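Local atomic coordinates of DUF5636 domain-containing protein (Legionella pneumophila subsp. pneumophila str. Philadelphia 1, PDB entry 4RD8), a protein that is of unknown function but belongs to the DUF5636 family and folds as an all-helical single chain in the bacterium Legionella pneumophila. Residues E50-K62 against A71-L83. The protein carries 3 engineered substitutions. Numbering follows the deposited sequence.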
loop_
_atom_site.group_PDB
_atom_site.type_symbol
_atom_site.label_atom_id
_atom_site.label_comp_id
_atom_site.label_asym_id
_atom_site.label_seq_id
_atom_site.Cartn_x
_atom_site.Cartn_y
_atom_site.Cartn_z
ATOM N N GLU A 50 -12.994 -6.838 2.373
ATOM C CA GLU A 50 -13.574 -6.237 1.173
ATOM C C GLU A 50 -12.751 -6.610 -0.059
ATOM O O GLU A 50 -13.307 -6.967 -1.100
ATOM C CB GLU A 50 -13.669 -4.710 1.327
ATOM C CG GLU A 50 -14.147 -3.957 0.082
ATOM C CD GLU A 50 -15.593 -4.266 -0.291
ATOM O OE1 GLU A 50 -16.416 -4.549 0.613
ATOM O OE2 GLU A 50 -15.912 -4.221 -1.499
ATOM N N LEU A 51 -11.428 -6.546 0.079
ATOM C CA LEU A 51 -10.524 -6.889 -1.017
ATOM C C LEU A 51 -10.702 -8.359 -1.374
ATOM O O LEU A 51 -10.764 -8.723 -2.556
ATOM C CB LEU A 51 -9.075 -6.610 -0.624
ATOM C CG LEU A 51 -8.024 -6.862 -1.709
ATOM C CD1 LEU A 51 -8.220 -5.904 -2.870
ATOM C CD2 LEU A 51 -6.614 -6.733 -1.130
ATOM N N ASN A 52 -10.812 -9.197 -0.344
ATOM C CA ASN A 52 -11.064 -10.623 -0.537
ATOM C C ASN A 52 -12.381 -10.880 -1.241
ATOM O O ASN A 52 -12.488 -11.792 -2.059
ATOM C CB ASN A 52 -11.061 -11.368 0.798
ATOM C CG ASN A 52 -11.342 -12.850 0.639
ATOM O OD1 ASN A 52 -10.435 -13.643 0.360
ATOM N ND2 ASN A 52 -12.602 -13.236 0.823
ATOM N N GLU A 53 -13.392 -10.084 -0.909
ATOM C CA GLU A 53 -14.712 -10.278 -1.488
ATOM C C GLU A 53 -14.739 -9.846 -2.950
ATOM O O GLU A 53 -15.354 -10.506 -3.788
ATOM C CB GLU A 53 -15.778 -9.539 -0.683
ATOM C CG GLU A 53 -17.184 -9.853 -1.140
ATOM C CD GLU A 53 -18.233 -9.367 -0.165
ATOM O OE1 GLU A 53 -18.575 -8.164 -0.214
ATOM O OE2 GLU A 53 -18.718 -10.189 0.641
ATOM N N GLN A 54 -14.059 -8.747 -3.261
ATOM C CA GLN A 54 -13.987 -8.289 -4.640
ATOM C C GLN A 54 -13.221 -9.289 -5.515
ATOM O O GLN A 54 -13.628 -9.584 -6.637
ATOM C CB GLN A 54 -13.384 -6.879 -4.710
ATOM C CG GLN A 54 -14.255 -5.820 -4.032
ATOM C CD GLN A 54 -13.746 -4.408 -4.258
ATOM O OE1 GLN A 54 -12.967 -4.159 -5.177
ATOM N NE2 GLN A 54 -14.179 -3.477 -3.409
ATOM N N LEU A 55 -12.130 -9.825 -4.981
ATOM C CA LEU A 55 -11.352 -10.857 -5.669
ATOM C C LEU A 55 -12.156 -12.146 -5.879
ATOM O O LEU A 55 -12.147 -12.723 -6.976
ATOM C CB LEU A 55 -10.074 -11.153 -4.879
ATOM C CG LEU A 55 -9.114 -12.225 -5.403
ATOM C CD1 LEU A 55 -8.618 -11.863 -6.803
ATOM C CD2 LEU A 55 -7.937 -12.401 -4.438
ATOM N N THR A 56 -12.844 -12.593 -4.828
ATOM C CA THR A 56 -13.702 -13.775 -4.903
ATOM C C THR A 56 -14.747 -13.611 -6.000
ATOM O O THR A 56 -14.998 -14.531 -6.785
ATOM C CB THR A 56 -14.436 -14.020 -3.568
ATOM O OG1 THR A 56 -13.476 -14.251 -2.530
ATOM C CG2 THR A 56 -15.359 -15.214 -3.679
HETATM N N MSE A 57 -15.360 -12.432 -6.034
HETATM C CA MSE A 57 -16.341 -12.076 -7.054
HETATM C C MSE A 57 -15.733 -12.195 -8.446
HETATM O O MSE A 57 -16.334 -12.742 -9.370
HETATM C CB MSE A 57 -16.771 -10.623 -6.848
HETATM C CG MSE A 57 -18.225 -10.428 -6.493
HETATM SE SE MSE A 57 -18.741 -8.592 -6.888
HETATM C CE MSE A 57 -18.138 -8.507 -8.736
ATOM N N ARG A 58 -14.528 -11.656 -8.573
ATOM C CA ARG A 58 -13.807 -11.587 -9.835
ATOM C C ARG A 58 -13.479 -12.965 -10.394
ATOM O O ARG A 58 -13.768 -13.255 -11.556
ATOM C CB ARG A 58 -12.523 -10.796 -9.610
ATOM C CG ARG A 58 -11.946 -10.139 -10.830
ATOM C CD ARG A 58 -10.820 -9.207 -10.413
ATOM N NE ARG A 58 -10.181 -8.570 -11.558
ATOM C CZ ARG A 58 -10.429 -7.329 -11.956
ATOM N NH1 ARG A 58 -11.303 -6.578 -11.298
ATOM N NH2 ARG A 58 -9.795 -6.840 -13.010
ATOM N N LEU A 59 -12.887 -13.815 -9.555
ATOM C CA LEU A 59 -12.528 -15.177 -9.952
ATOM C C LEU A 59 -13.744 -15.977 -10.397
ATOM O O LEU A 59 -13.712 -16.653 -11.429
ATOM C CB LEU A 59 -11.832 -15.905 -8.800
ATOM C CG LEU A 59 -10.515 -15.330 -8.279
ATOM C CD1 LEU A 59 -9.944 -16.237 -7.201
ATOM C CD2 LEU A 59 -9.525 -15.159 -9.412
ATOM N N LYS A 60 -14.814 -15.896 -9.613
ATOM C CA LYS A 60 -16.028 -16.665 -9.879
ATOM C C LYS A 60 -16.666 -16.264 -11.202
ATOM O O LYS A 60 -17.098 -17.118 -11.973
ATOM C CB LYS A 60 -17.036 -16.492 -8.739
ATOM C CG LYS A 60 -16.641 -17.176 -7.437
ATOM C CD LYS A 60 -17.605 -16.833 -6.308
ATOM N N GLU A 61 -16.721 -14.960 -11.457
ATOM C CA GLU A 61 -17.293 -14.441 -12.697
ATOM C C GLU A 61 -16.560 -15.001 -13.918
ATOM O O GLU A 61 -17.169 -15.257 -14.956
ATOM C CB GLU A 61 -17.255 -12.906 -12.699
ATOM C CG GLU A 61 -17.996 -12.249 -13.854
ATOM C CD GLU A 61 -18.398 -10.813 -13.549
ATOM N N LYS A 62 -15.256 -15.220 -13.774
ATOM C CA LYS A 62 -14.423 -15.676 -14.884
ATOM C C LYS A 62 -14.199 -17.181 -14.885
ATOM O O LYS A 62 -13.438 -17.698 -15.704
ATOM C CB LYS A 62 -13.080 -14.940 -14.875
ATOM C CG LYS A 62 -13.167 -13.567 -15.513
ATOM C CD LYS A 62 -12.018 -12.665 -15.132
ATOM C CE LYS A 62 -12.358 -11.225 -15.488
ATOM N NZ LYS A 62 -11.384 -10.250 -14.924
ATOM N N ALA A 71 -5.770 -16.451 -11.477
ATOM C CA ALA A 71 -6.078 -15.824 -10.192
ATOM C C ALA A 71 -5.032 -14.774 -9.807
ATOM O O ALA A 71 -5.374 -13.676 -9.353
ATOM C CB ALA A 71 -6.210 -16.884 -9.096
ATOM N N THR A 72 -3.755 -15.120 -9.970
ATOM C CA THR A 72 -2.672 -14.176 -9.696
ATOM C C THR A 72 -2.814 -12.951 -10.596
ATOM O O THR A 72 -2.605 -11.817 -10.161
ATOM C CB THR A 72 -1.283 -14.822 -9.911
ATOM O OG1 THR A 72 -1.052 -15.813 -8.901
ATOM C CG2 THR A 72 -0.176 -13.771 -9.849
ATOM N N LYS A 73 -3.187 -13.189 -11.850
ATOM C CA LYS A 73 -3.407 -12.107 -12.799
ATOM C C LYS A 73 -4.605 -11.261 -12.380
ATOM O O LYS A 73 -4.557 -10.038 -12.441
ATOM C CB LYS A 73 -3.610 -12.672 -14.208
ATOM C CG LYS A 73 -3.348 -11.676 -15.323
ATOM C CD LYS A 73 -4.604 -11.391 -16.135
ATOM C CE LYS A 73 -4.292 -10.499 -17.332
ATOM N NZ LYS A 73 -5.484 -10.322 -18.213
ATOM N N GLN A 74 -5.677 -11.916 -11.939
ATOM C CA GLN A 74 -6.887 -11.206 -11.528
ATOM C C GLN A 74 -6.673 -10.300 -10.314
ATOM O O GLN A 74 -7.199 -9.187 -10.266
ATOM C CB GLN A 74 -8.035 -12.186 -11.276
ATOM C CG GLN A 74 -8.641 -12.732 -12.552
ATOM C CD GLN A 74 -8.998 -11.632 -13.524
ATOM O OE1 GLN A 74 -9.696 -10.681 -13.172
ATOM N NE2 GLN A 74 -8.510 -11.748 -14.753
ATOM N N LEU A 75 -5.908 -10.777 -9.337
ATOM C CA LEU A 75 -5.581 -9.966 -8.165
ATOM C C LEU A 75 -4.758 -8.739 -8.558
ATOM O O LEU A 75 -4.980 -7.644 -8.048
ATOM C CB LEU A 75 -4.813 -10.791 -7.126
ATOM C CG LEU A 75 -4.270 -10.002 -5.927
ATOM C CD1 LEU A 75 -5.398 -9.322 -5.180
ATOM C CD2 LEU A 75 -3.494 -10.912 -4.985
ATOM N N ARG A 76 -3.805 -8.933 -9.465
ATOM C CA ARG A 76 -2.955 -7.832 -9.928
ATOM C C ARG A 76 -3.761 -6.765 -10.657
ATOM O O ARG A 76 -3.539 -5.570 -10.462
ATOM C CB ARG A 76 -1.840 -8.355 -10.837
ATOM C CG ARG A 76 -0.514 -8.601 -10.132
ATOM C CD ARG A 76 0.050 -9.965 -10.476
ATOM N NE ARG A 76 1.512 -9.987 -10.484
ATOM C CZ ARG A 76 2.269 -10.528 -9.533
ATOM N NH1 ARG A 76 1.715 -11.103 -8.476
ATOM N NH2 ARG A 76 3.590 -10.491 -9.645
ATOM N N THR A 77 -4.696 -7.200 -11.496
ATOM C CA THR A 77 -5.526 -6.261 -12.235
ATOM C C THR A 77 -6.511 -5.570 -11.295
ATOM O O THR A 77 -6.797 -4.388 -11.461
ATOM C CB THR A 77 -6.251 -6.930 -13.429
ATOM O OG1 THR A 77 -6.991 -8.062 -12.963
ATOM C CG2 THR A 77 -5.241 -7.392 -14.472
ATOM N N LEU A 78 -7.021 -6.300 -10.303
ATOM C CA LEU A 78 -7.862 -5.685 -9.278
ATOM C C LEU A 78 -7.083 -4.631 -8.498
ATOM O O LEU A 78 -7.572 -3.517 -8.278
ATOM C CB LEU A 78 -8.433 -6.737 -8.317
ATOM C CG LEU A 78 -9.144 -6.223 -7.059
ATOM C CD1 LEU A 78 -10.337 -5.340 -7.419
ATOM C CD2 LEU A 78 -9.595 -7.396 -6.174
ATOM N N ILE A 79 -5.871 -4.979 -8.074
ATOM C CA ILE A 79 -5.017 -4.023 -7.371
ATOM C C ILE A 79 -4.779 -2.770 -8.233
ATOM O O ILE A 79 -4.917 -1.637 -7.746
ATOM C CB ILE A 79 -3.676 -4.676 -6.948
ATOM C CG1 ILE A 79 -3.917 -5.641 -5.766
ATOM C CG2 ILE A 79 -2.638 -3.613 -6.597
ATOM C CD1 ILE A 79 -2.786 -6.644 -5.526
ATOM N N GLN A 80 -4.455 -2.969 -9.513
ATOM C CA GLN A 80 -4.225 -1.835 -10.410
ATOM C C GLN A 80 -5.464 -0.949 -10.581
ATOM O O GLN A 80 -5.346 0.276 -10.660
ATOM C CB GLN A 80 -3.726 -2.280 -11.791
ATOM C CG GLN A 80 -3.371 -1.089 -12.682
ATOM C CD GLN A 80 -2.305 -0.187 -12.048
ATOM O OE1 GLN A 80 -1.148 -0.587 -11.921
ATOM N NE2 GLN A 80 -2.697 1.021 -11.633
ATOM N N GLU A 81 -6.645 -1.558 -10.658
ATOM C CA GLU A 81 -7.870 -0.773 -10.812
ATOM C C GLU A 81 -8.112 0.132 -9.601
ATOM O O GLU A 81 -8.467 1.304 -9.753
ATOM C CB GLU A 81 -9.076 -1.681 -11.085
ATOM C CG GLU A 81 -8.987 -2.393 -12.431
ATOM C CD GLU A 81 -10.009 -3.502 -12.595
ATOM O OE1 GLU A 81 -10.957 -3.592 -11.780
ATOM O OE2 GLU A 81 -9.861 -4.289 -13.555
ATOM N N ILE A 82 -7.906 -0.412 -8.402
ATOM C CA ILE A 82 -8.056 0.372 -7.181
ATOM C C ILE A 82 -7.058 1.524 -7.173
ATOM O O ILE A 82 -7.402 2.658 -6.850
ATOM C CB ILE A 82 -7.867 -0.510 -5.929
ATOM C CG1 ILE A 82 -9.027 -1.509 -5.842
ATOM C CG2 ILE A 82 -7.804 0.351 -4.670
ATOM C CD1 ILE A 82 -8.799 -2.643 -4.851
ATOM N N LEU A 83 -5.819 1.230 -7.551
ATOM C CA LEU A 83 -4.774 2.247 -7.580
ATOM C C LEU A 83 -5.069 3.317 -8.610
ATOM O O LEU A 83 -4.901 4.500 -8.342
ATOM C CB LEU A 83 -3.405 1.626 -7.872
ATOM C CG LEU A 83 -2.851 0.750 -6.747
ATOM C CD1 LEU A 83 -1.530 0.141 -7.213
ATOM C CD2 LEU A 83 -2.665 1.571 -5.474
#
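Arg58 reaches across to the helix of Glu81 and shows how a polar layer can close over an apolar helix interface. Its guanidinium holds the carboxylate end-on in a salt bridge, NH2 lying 2.6 Å from Glu81 OE2 and NH1 3.0 Å from Glu81 OE1. The two planes are turned 57° apart, and both oxygens are met from above the carboxylate plane. With CG anti to the backbone N (chi1 -156°) and the chain extended to NE, Arg58 also offers NE to Gln74 OE1 at 2.7 Å, a bent bond. A weaker one runs from NH2 to Thr77 OG1. Lys62 NZ approaches the same Gln74 oxygen too closely to be trusted as a normal hydrogen bond.

Beneath this polar layer lies leucine packing. Leu78 is a knob among Leu51, Gln54, Leu55 and Arg58, its CD2 4.0 Å from Leu55 CB. Leu51 CD1 also touches Ile82 CD1 at 3.9 Å, and Leu59 CD2 comes within 3.6 Å of Ala71 CA. Leu213 and Val212 of helix 211-218 also touch Leu51 and Leu59, respectively.

Knobs-into-holes contacts thus join consecutive helices 41-61 and 69-85; segments 50-61 and 71-83 run 128° apart, a splayed helical hairpin within an all-helical fold.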